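Local structure of beta-1,4-galactanase (Thielavia heterothallica, 1HJS) at residues N238-W248 against V287-W296; P270-A281 against L323-I332. The protein hydrolyses beta-1,4-galactosidic linkages in type I arabinogalactans, as a fungal family 53 glycoside hydrolase of clan GH-A. All coordinates share one frame; numbering follows the deposited sequence.

Interaction 1 of 2, residues N238-W248 against V287-W296; sequences NKEIAVVETNW and VSRGVGLFYW
With chi1 at -165°, Tyr295 swings its ring away from its own backbone N and against the chain at Thr246-Trp248, while Trp296, turned alike, lays its indole beside Glu245. Thr246 O sits 3.5 Å above the centre of the Tyr295 ring, and the phenol is long enough for OH to accept a nearly straight bond from Trp248 N (3.0 Å), with Asn313 O as a further partner. Asn247 suits the crossing because its flat amide sends ND2 in plane onto a lone pair of Trp296 O (3.0 Å), also passing over the Tyr295 ring.

Strands 240-245 and 290-296 are neighbours in the parallel (beta/alpha)8 barrel, crossing at -21°. A beta bulge shifts their register between Ile241 and Ala242: Ile241 N binds Arg289 O, and Val291 N returns to Ile241 O. Gly292 fits opposite Ala242, where a side chain would be tight against Ala242 CB. At the exposed start, Arg289 bends at chi3, and Arg289 NH1 meets Asn238 O at 2.6 Å in the guanidinium plane. Glu240 CG lies over one face of that group; the Glu240 carboxylate itself pairs with Lys174.

The carboxylate of Glu245, the nucleophile, lies 20° from the Trp296 ring plane, with OE1 4.1 Å above one face. Tyr214 and Arg45 hold its two oxygens, so indole, hydroxyl and guanidinium together probably fix the rotation of this group.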
loop_
_atom_site.group_PDB
_atom_site.type_symbol
_atom_site.label_atom_id
_atom_site.label_comp_id
_atom_site.label_asym_id
_atom_site.label_seq_id
_atom_site.Cartn_x
_atom_site.Cartn_y
_atom_site.Cartn_z
ATOM N N ASN A 238 12.247 12.651 -9.625
ATOM C CA ASN A 238 11.079 13.480 -9.925
ATOM C C ASN A 238 9.777 12.712 -10.199
ATOM O O ASN A 238 9.005 13.089 -11.080
ATOM C CB ASN A 238 11.397 14.379 -11.123
ATOM C CG ASN A 238 10.330 15.437 -11.371
ATOM O OD1 ASN A 238 9.939 15.677 -12.513
ATOM N ND2 ASN A 238 9.868 16.082 -10.308
ATOM N N LYS A 239 9.517 11.652 -9.435
ATOM C CA LYS A 239 8.288 10.872 -9.610
ATOM C C LYS A 239 7.293 11.290 -8.535
ATOM O O LYS A 239 7.682 11.892 -7.536
ATOM C CB LYS A 239 8.576 9.372 -9.455
ATOM C CG LYS A 239 9.382 8.767 -10.592
ATOM C CD LYS A 239 8.629 8.893 -11.907
ATOM C CE LYS A 239 9.396 8.263 -13.054
ATOM N NZ LYS A 239 8.640 8.405 -14.338
ATOM N N GLU A 240 6.011 10.997 -8.733
ATOM C CA GLU A 240 5.035 11.341 -7.706
ATOM C C GLU A 240 5.358 10.425 -6.536
ATOM O O GLU A 240 5.753 9.279 -6.731
ATOM C CB GLU A 240 3.605 11.107 -8.191
ATOM C CG GLU A 240 3.172 12.064 -9.290
ATOM C CD GLU A 240 1.661 12.179 -9.399
ATOM O OE1 GLU A 240 0.986 11.132 -9.400
ATOM O OE2 GLU A 240 1.153 13.319 -9.484
ATOM N N ILE A 241 5.189 10.932 -5.321
ATOM C CA ILE A 241 5.525 10.167 -4.129
ATOM C C ILE A 241 4.369 9.998 -3.151
ATOM O O ILE A 241 3.538 10.891 -2.991
ATOM C CB ILE A 241 6.708 10.843 -3.412
ATOM C CG1 ILE A 241 7.959 10.718 -4.286
ATOM C CG2 ILE A 241 6.914 10.248 -2.026
ATOM C CD1 ILE A 241 9.075 11.643 -3.877
ATOM N N ALA A 242 4.325 8.843 -2.495
ATOM C CA ALA A 242 3.272 8.581 -1.524
ATOM C C ALA A 242 3.678 7.599 -0.439
ATOM O O ALA A 242 4.478 6.684 -0.664
ATOM C CB ALA A 242 2.024 8.057 -2.235
ATOM N N VAL A 243 3.129 7.810 0.751
ATOM C CA VAL A 243 3.348 6.902 1.863
ATOM C C VAL A 243 2.125 6.016 1.678
ATOM O O VAL A 243 0.996 6.458 1.892
ATOM C CB VAL A 243 3.278 7.630 3.219
ATOM C CG1 VAL A 243 3.221 6.611 4.354
ATOM C CG2 VAL A 243 4.509 8.527 3.389
ATOM N N VAL A 244 2.348 4.779 1.255
ATOM C CA VAL A 244 1.247 3.866 0.978
ATOM C C VAL A 244 0.842 2.936 2.113
ATOM O O VAL A 244 -0.121 2.182 1.987
ATOM C CB VAL A 244 1.551 3.049 -0.296
ATOM C CG1 VAL A 244 1.800 4.002 -1.449
ATOM C CG2 VAL A 244 2.773 2.165 -0.089
ATOM N N GLU A 245 1.574 2.997 3.219
ATOM C CA GLU A 245 1.269 2.193 4.400
ATOM C C GLU A 245 1.796 2.913 5.631
ATOM O O GLU A 245 2.945 3.347 5.650
ATOM C CB GLU A 245 1.920 0.807 4.323
ATOM C CG GLU A 245 1.136 -0.227 3.522
ATOM C CD GLU A 245 1.681 -1.635 3.692
ATOM O OE1 GLU A 245 2.150 -1.963 4.808
ATOM O OE2 GLU A 245 1.627 -2.420 2.721
ATOM N N THR A 246 0.949 3.058 6.644
ATOM C CA THR A 246 1.348 3.684 7.899
ATOM C C THR A 246 0.307 3.352 8.968
ATOM O O THR A 246 -0.845 3.029 8.652
ATOM C CB THR A 246 1.509 5.223 7.761
ATOM O OG1 THR A 246 2.204 5.738 8.908
ATOM C CG2 THR A 246 0.150 5.906 7.655
ATOM N N ASN A 247 0.734 3.411 10.225
ATOM C CA ASN A 247 -0.108 3.104 11.380
ATOM C C ASN A 247 0.361 3.954 12.563
ATOM O O ASN A 247 1.504 4.413 12.592
ATOM C CB ASN A 247 0.087 1.649 11.837
ATOM C CG ASN A 247 -0.805 0.642 11.127
ATOM O OD1 ASN A 247 -0.651 -0.560 11.340
ATOM N ND2 ASN A 247 -1.740 1.113 10.305
ATOM N N TRP A 248 -0.538 4.155 13.522
ATOM C CA TRP A 248 -0.216 4.820 14.783
ATOM C C TRP A 248 -1.128 4.137 15.791
ATOM O O TRP A 248 -2.335 4.018 15.575
ATOM C CB TRP A 248 -0.472 6.325 14.787
ATOM C CG TRP A 248 -0.016 6.897 16.104
ATOM C CD1 TRP A 248 -0.792 7.162 17.197
ATOM C CD2 TRP A 248 1.337 7.151 16.504
ATOM N NE1 TRP A 248 -0.005 7.564 18.253
ATOM C CE2 TRP A 248 1.305 7.566 17.855
ATOM C CE3 TRP A 248 2.577 7.064 15.852
ATOM C CZ2 TRP A 248 2.465 7.894 18.570
ATOM C CZ3 TRP A 248 3.732 7.390 16.561
ATOM C CH2 TRP A 248 3.665 7.800 17.909
ATOM N N VAL A 287 6.851 17.673 0.171
ATOM C CA VAL A 287 7.780 17.097 -0.790
ATOM C C VAL A 287 7.323 17.371 -2.215
ATOM O O VAL A 287 6.127 17.368 -2.503
ATOM C CB VAL A 287 7.901 15.568 -0.585
ATOM C CG1 VAL A 287 8.831 14.958 -1.637
ATOM C CG2 VAL A 287 8.429 15.282 0.807
ATOM N N SER A 288 8.278 17.629 -3.102
ATOM C CA SER A 288 7.954 17.881 -4.498
ATOM C C SER A 288 7.213 16.665 -5.054
ATOM O O SER A 288 7.740 15.555 -5.070
ATOM C CB SER A 288 9.232 18.131 -5.306
ATOM O OG SER A 288 8.929 18.352 -6.672
ATOM N N ARG A 289 5.984 16.892 -5.502
ATOM C CA ARG A 289 5.139 15.840 -6.052
ATOM C C ARG A 289 4.706 14.803 -5.017
ATOM O O ARG A 289 4.415 13.658 -5.374
ATOM C CB ARG A 289 5.838 15.133 -7.217
ATOM C CG ARG A 289 6.420 16.080 -8.256
ATOM C CD ARG A 289 6.786 15.333 -9.525
ATOM N NE ARG A 289 5.701 15.381 -10.498
ATOM C CZ ARG A 289 5.651 14.655 -11.613
ATOM N NH1 ARG A 289 6.626 13.803 -11.907
ATOM N NH2 ARG A 289 4.625 14.792 -12.446
ATOM N N GLY A 290 4.688 15.192 -3.742
ATOM C CA GLY A 290 4.231 14.285 -2.697
ATOM C C GLY A 290 2.722 14.361 -2.832
ATOM O O GLY A 290 2.133 15.420 -2.585
ATOM N N VAL A 291 2.083 13.259 -3.210
ATOM C CA VAL A 291 0.646 13.302 -3.444
ATOM C C VAL A 291 -0.286 12.385 -2.664
ATOM O O VAL A 291 -1.504 12.503 -2.801
ATOM C CB VAL A 291 0.359 13.061 -4.935
ATOM C CG1 VAL A 291 1.061 14.107 -5.772
ATOM C CG2 VAL A 291 0.833 11.669 -5.331
ATOM N N GLY A 292 0.243 11.478 -1.854
ATOM C CA GLY A 292 -0.671 10.596 -1.147
ATOM C C GLY A 292 -0.236 9.978 0.165
ATOM O O GLY A 292 0.953 9.891 0.480
ATOM N N LEU A 293 -1.234 9.552 0.931
ATOM C CA LEU A 293 -1.026 8.897 2.215
ATOM C C LEU A 293 -2.124 7.862 2.385
ATOM O O LEU A 293 -3.303 8.162 2.185
ATOM C CB LEU A 293 -1.090 9.908 3.364
ATOM C CG LEU A 293 -0.873 9.352 4.781
ATOM C CD1 LEU A 293 -0.494 10.478 5.722
ATOM C CD2 LEU A 293 -2.138 8.659 5.275
ATOM N N PHE A 294 -1.736 6.642 2.739
ATOM C CA PHE A 294 -2.701 5.571 2.958
ATOM C C PHE A 294 -2.477 4.909 4.308
ATOM O O PHE A 294 -1.387 4.408 4.580
ATOM C CB PHE A 294 -2.588 4.504 1.869
ATOM C CG PHE A 294 -3.033 4.968 0.509
ATOM C CD1 PHE A 294 -2.225 5.802 -0.257
ATOM C CD2 PHE A 294 -4.266 4.570 -0.000
ATOM C CE1 PHE A 294 -2.641 6.239 -1.521
ATOM C CE2 PHE A 294 -4.695 4.999 -1.262
ATOM C CZ PHE A 294 -3.879 5.836 -2.023
ATOM N N TYR A 295 -3.507 4.905 5.148
ATOM C CA TYR A 295 -3.418 4.267 6.460
ATOM C C TYR A 295 -3.661 2.780 6.219
ATOM O O TYR A 295 -4.564 2.420 5.465
ATOM C CB TYR A 295 -4.495 4.810 7.402
ATOM C CG TYR A 295 -4.236 4.456 8.849
ATOM C CD1 TYR A 295 -3.459 5.286 9.657
ATOM C CD2 TYR A 295 -4.716 3.269 9.393
ATOM C CE1 TYR A 295 -3.166 4.941 10.973
ATOM C CE2 TYR A 295 -4.427 2.910 10.718
ATOM C CZ TYR A 295 -3.652 3.752 11.496
ATOM O OH TYR A 295 -3.344 3.408 12.788
ATOM N N TRP A 296 -2.884 1.908 6.853
ATOM C CA TRP A 296 -3.068 0.481 6.609
ATOM C C TRP A 296 -4.050 -0.250 7.519
ATOM O O TRP A 296 -3.855 -0.316 8.736
ATOM C CB TRP A 296 -1.721 -0.250 6.655
ATOM C CG TRP A 296 -1.787 -1.626 6.051
ATOM C CD1 TRP A 296 -2.007 -1.932 4.738
ATOM C CD2 TRP A 296 -1.663 -2.880 6.737
ATOM N NE1 TRP A 296 -2.029 -3.295 4.563
ATOM C CE2 TRP A 296 -1.820 -3.902 5.774
ATOM C CE3 TRP A 296 -1.435 -3.239 8.074
ATOM C CZ2 TRP A 296 -1.757 -5.263 6.105
ATOM C CZ3 TRP A 296 -1.374 -4.591 8.404
ATOM C CH2 TRP A 296 -1.536 -5.587 7.423
HETATM O O HOH W 1 9.078 14.206 -6.897
#

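Interaction 2 of 2, residues P270-A281 against L323-I332; sequences PEGQTTFITNVA and LSSLSVFQRI
Residues 270-281 of helix 270-285 run alongside the short 3-10 segment 324-330, their backbones coming within 5.0 Å at the CA atoms of Pro270 and Ser325 and 6.3 Å at those of Thr278 and Ile332. This belongs to the outer layer of the (beta/alpha)8 barrel, where the C-terminal tail packs on the helix between the last two barrel strands.

Ser325 takes the rotamer with OG between its backbone N and carbonyl carbon (chi1 54°), which turns the hydroxyl to donate to Gln273 OE1 at 2.7 Å, almost in line with the amide C=O. Gln273 is extended beyond CG, and its NE2 serves Trp248 O and Thr314 O, so one amide on the helix joins the tail and two loop carbonyls. With an alanine in place of Gln273, the buried Ser325 hydroxyl is likely to lose its acceptor, and the carbonyls of Trp248 and Thr314 this donor.

Farther along the helix, compact branched residues meet: Val328 sets CG1 against Ile277 CG2 (3.9 Å). Thr274 presses its methyl CG2 on the Ser325 backbone. At the chain end Ile332 CG2 rests on Ala281, whose small size lets the tail come close. Arg331 lies at the exposed side, with Val328 CA over one face of its guanidinium, and NH1 donates in plane to Ser327 OG. Its NE reaches a water that donates to Thr278 OG1; Thr278 OG1 in turn gives its proton to Thr274 O at 2.6 Å.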
loop_
_atom_site.group_PDB
_atom_site.type_symbol
_atom_site.label_atom_id
_atom_site.label_comp_id
_atom_site.label_asym_id
_atom_site.label_seq_id
_atom_site.Cartn_x
_atom_site.Cartn_y
_atom_site.Cartn_z
ATOM N N PRO A 270 -6.775 7.962 20.042
ATOM C CA PRO A 270 -7.314 8.437 18.763
ATOM C C PRO A 270 -6.778 9.831 18.454
ATOM O O PRO A 270 -6.469 10.150 17.305
ATOM C CB PRO A 270 -8.821 8.429 19.002
ATOM C CG PRO A 270 -8.991 7.254 19.925
ATOM C CD PRO A 270 -7.856 7.460 20.912
ATOM N N GLU A 271 -6.669 10.662 19.488
ATOM C CA GLU A 271 -6.158 12.019 19.324
ATOM C C GLU A 271 -4.725 11.944 18.799
ATOM O O GLU A 271 -4.329 12.707 17.913
ATOM C CB GLU A 271 -6.175 12.763 20.665
ATOM C CG GLU A 271 -7.562 13.085 21.225
ATOM C CD GLU A 271 -8.378 11.855 21.607
ATOM O OE1 GLU A 271 -7.803 10.890 22.153
ATOM O OE2 GLU A 271 -9.607 11.865 21.378
ATOM N N GLY A 272 -3.952 11.019 19.364
ATOM C CA GLY A 272 -2.575 10.836 18.941
ATOM C C GLY A 272 -2.510 10.383 17.492
ATOM O O GLY A 272 -1.634 10.822 16.741
ATOM N N GLN A 273 -3.427 9.501 17.095
ATOM C CA GLN A 273 -3.461 9.025 15.715
ATOM C C GLN A 273 -3.669 10.176 14.745
ATOM O O GLN A 273 -3.012 10.245 13.706
ATOM C CB GLN A 273 -4.597 8.024 15.493
ATOM C CG GLN A 273 -4.434 6.682 16.150
ATOM C CD GLN A 273 -5.512 5.712 15.698
ATOM O OE1 GLN A 273 -6.690 6.070 15.631
ATOM N NE2 GLN A 273 -5.118 4.484 15.388
ATOM N N THR A 274 -4.595 11.075 15.070
ATOM C CA THR A 274 -4.870 12.195 14.177
ATOM C C THR A 274 -3.641 13.080 14.031
ATOM O O THR A 274 -3.360 13.576 12.944
ATOM C CB THR A 274 -6.062 13.058 14.663
ATOM O OG1 THR A 274 -5.677 13.804 15.820
ATOM C CG2 THR A 274 -7.245 12.177 15.013
ATOM N N THR A 275 -2.903 13.269 15.122
ATOM C CA THR A 275 -1.705 14.099 15.075
ATOM C C THR A 275 -0.641 13.460 14.192
ATOM O O THR A 275 -0.070 14.119 13.324
ATOM C CB THR A 275 -1.113 14.321 16.483
ATOM O OG1 THR A 275 -2.049 15.060 17.278
ATOM C CG2 THR A 275 0.202 15.089 16.397
ATOM N N PHE A 276 -0.377 12.175 14.413
ATOM C CA PHE A 276 0.625 11.466 13.627
ATOM C C PHE A 276 0.258 11.440 12.146
ATOM O O PHE A 276 1.074 11.773 11.288
ATOM C CB PHE A 276 0.783 10.026 14.126
ATOM C CG PHE A 276 1.806 9.228 13.357
ATOM C CD1 PHE A 276 3.165 9.435 13.563
ATOM C CD2 PHE A 276 1.406 8.275 12.423
ATOM C CE1 PHE A 276 4.118 8.701 12.852
ATOM C CE2 PHE A 276 2.349 7.534 11.704
ATOM C CZ PHE A 276 3.706 7.747 11.918
ATOM N N ILE A 277 -0.970 11.025 11.849
ATOM C CA ILE A 277 -1.424 10.950 10.464
ATOM C C ILE A 277 -1.339 12.310 9.779
ATOM O O ILE A 277 -0.866 12.409 8.652
ATOM C CB ILE A 277 -2.876 10.423 10.384
ATOM C CG1 ILE A 277 -2.928 8.984 10.907
ATOM C CG2 ILE A 277 -3.385 10.489 8.944
ATOM C CD1 ILE A 277 -4.326 8.415 11.049
ATOM N N THR A 278 -1.794 13.356 10.463
ATOM C CA THR A 278 -1.760 14.702 9.898
ATOM C C THR A 278 -0.313 15.139 9.650
ATOM O O THR A 278 -0.009 15.768 8.633
ATOM C CB THR A 278 -2.461 15.710 10.838
ATOM O OG1 THR A 278 -3.833 15.318 11.024
ATOM C CG2 THR A 278 -2.422 17.109 10.246
ATOM N N ASN A 279 0.578 14.798 10.575
ATOM C CA ASN A 279 1.983 15.159 10.422
ATOM C C ASN A 279 2.626 14.428 9.250
ATOM O O ASN A 279 3.344 15.035 8.455
ATOM C CB ASN A 279 2.755 14.873 11.713
ATOM C CG ASN A 279 2.457 15.889 12.800
ATOM O OD1 ASN A 279 1.744 16.870 12.572
ATOM N ND2 ASN A 279 3.010 15.667 13.988
ATOM N N VAL A 280 2.374 13.127 9.132
ATOM C CA VAL A 280 2.950 12.371 8.019
ATOM C C VAL A 280 2.380 12.907 6.707
ATOM O O VAL A 280 3.096 13.036 5.714
ATOM C CB VAL A 280 2.639 10.858 8.128
ATOM C CG1 VAL A 280 3.140 10.132 6.880
ATOM C CG2 VAL A 280 3.294 10.280 9.377
ATOM N N ALA A 281 1.091 13.231 6.711
ATOM C CA ALA A 281 0.441 13.757 5.514
ATOM C C ALA A 281 1.111 15.050 5.081
ATOM O O ALA A 281 1.405 15.250 3.900
ATOM C CB ALA A 281 -1.045 14.004 5.782
ATOM N N LEU A 323 -13.740 5.411 15.119
ATOM C CA LEU A 323 -13.292 6.277 16.197
ATOM C C LEU A 323 -13.213 7.707 15.672
ATOM O O LEU A 323 -13.272 7.943 14.463
ATOM C CB LEU A 323 -11.921 5.826 16.710
ATOM C CG LEU A 323 -11.867 4.403 17.273
ATOM C CD1 LEU A 323 -10.466 4.097 17.766
ATOM C CD2 LEU A 323 -12.881 4.264 18.412
ATOM N N SER A 324 -13.075 8.659 16.586
ATOM C CA SER A 324 -13.000 10.070 16.225
ATOM C C SER A 324 -11.825 10.401 15.304
ATOM O O SER A 324 -11.862 11.390 14.572
ATOM C CB SER A 324 -12.898 10.920 17.493
ATOM O OG SER A 324 -11.730 10.582 18.219
ATOM N N SER A 325 -10.784 9.580 15.343
ATOM C CA SER A 325 -9.606 9.826 14.520
ATOM C C SER A 325 -9.836 9.655 13.016
ATOM O O SER A 325 -9.097 10.210 12.208
ATOM C CB SER A 325 -8.470 8.905 14.965
ATOM O OG SER A 325 -8.904 7.556 14.967
ATOM N N LEU A 326 -10.864 8.902 12.639
ATOM C CA LEU A 326 -11.137 8.653 11.225
ATOM C C LEU A 326 -11.426 9.930 10.431
ATOM O O LEU A 326 -11.202 9.978 9.220
ATOM C CB LEU A 326 -12.309 7.668 11.080
ATOM C CG LEU A 326 -12.416 6.925 9.740
ATOM C CD1 LEU A 326 -11.175 6.065 9.508
ATOM C CD2 LEU A 326 -13.669 6.077 9.725
ATOM N N SER A 327 -11.916 10.965 11.107
ATOM C CA SER A 327 -12.228 12.218 10.425
ATOM C C SER A 327 -10.983 12.987 9.989
ATOM O O SER A 327 -11.088 14.013 9.319
ATOM C CB SER A 327 -13.086 13.115 11.324
ATOM O OG SER A 327 -12.360 13.514 12.475
ATOM N N VAL A 328 -9.807 12.496 10.371
ATOM C CA VAL A 328 -8.559 13.158 10.009
ATOM C C VAL A 328 -8.435 13.302 8.494
ATOM O O VAL A 328 -7.839 14.256 7.994
ATOM C CB VAL A 328 -7.330 12.378 10.550
ATOM C CG1 VAL A 328 -7.185 11.046 9.827
ATOM C CG2 VAL A 328 -6.068 13.220 10.392
ATOM N N PHE A 329 -9.017 12.361 7.760
ATOM C CA PHE A 329 -8.947 12.399 6.304
ATOM C C PHE A 329 -9.695 13.580 5.693
ATOM O O PHE A 329 -9.594 13.842 4.492
ATOM C CB PHE A 329 -9.439 11.069 5.741
ATOM C CG PHE A 329 -8.560 9.913 6.116
ATOM C CD1 PHE A 329 -7.312 9.751 5.512
ATOM C CD2 PHE A 329 -8.940 9.031 7.117
ATOM C CE1 PHE A 329 -6.458 8.724 5.906
ATOM C CE2 PHE A 329 -8.096 8.003 7.520
ATOM C CZ PHE A 329 -6.848 7.850 6.911
ATOM N N GLN A 330 -10.434 14.300 6.530
ATOM C CA GLN A 330 -11.170 15.476 6.079
ATOM C C GLN A 330 -10.289 16.716 6.206
ATOM O O GLN A 330 -10.654 17.791 5.731
ATOM C CB GLN A 330 -12.414 15.694 6.947
ATOM C CG GLN A 330 -13.540 14.698 6.737
ATOM C CD GLN A 330 -14.697 14.925 7.693
ATOM O OE1 GLN A 330 -15.793 14.392 7.501
ATOM N NE2 GLN A 330 -14.458 15.709 8.736
ATOM N N ARG A 331 -9.131 16.564 6.842
ATOM C CA ARG A 331 -8.256 17.704 7.085
ATOM C C ARG A 331 -6.849 17.657 6.498
ATOM O O ARG A 331 -6.003 18.464 6.884
ATOM C CB ARG A 331 -8.158 17.933 8.597
ATOM C CG ARG A 331 -9.512 17.965 9.305
ATOM C CD ARG A 331 -9.369 18.313 10.782
ATOM N NE ARG A 331 -8.771 17.239 11.572
ATOM C CZ ARG A 331 -9.435 16.183 12.033
ATOM N NH1 ARG A 331 -10.733 16.048 11.785
ATOM N NH2 ARG A 331 -8.807 15.268 12.759
ATOM N N ILE A 332 -6.594 16.736 5.572
ATOM C CA ILE A 332 -5.266 16.624 4.967
ATOM C C ILE A 332 -5.284 16.687 3.442
ATOM O O ILE A 332 -6.384 16.811 2.872
ATOM C CB ILE A 332 -4.571 15.313 5.393
ATOM C CG1 ILE A 332 -5.398 14.109 4.942
ATOM C CG2 ILE A 332 -4.378 15.299 6.902
ATOM C CD1 ILE A 332 -4.771 12.774 5.271
ATOM O OXT ILE A 332 -4.192 16.617 2.832
HETATM O O HOH W 2 -6.075 16.719 12.079
#

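In the fold
Helix 270-285 connects the two barrel strands of interaction 1 in a right-handed beta-alpha-beta crossover, and interaction 2 sets the C-terminal tail along one side of that helix; the two centres are 15 Å apart. They meet through the helix: the joint from Gln273 NE2 to Trp248 O measures 2.8 Å, Phe276 stacks on Trp248, and Leu293 CD1 lies 3.3 Å from Ala281 N. The tail lies beside the helix rather than outside it, since Phe329 and Ile332 also touch strand 4-8. Only interaction 1 holds a catalytic residue: the side chain of Glu245 is about 4 Å from that of Glu135, the proton donor, whereas the side chain of Ile277 in interaction 2 is about 12 Å from that of Glu245.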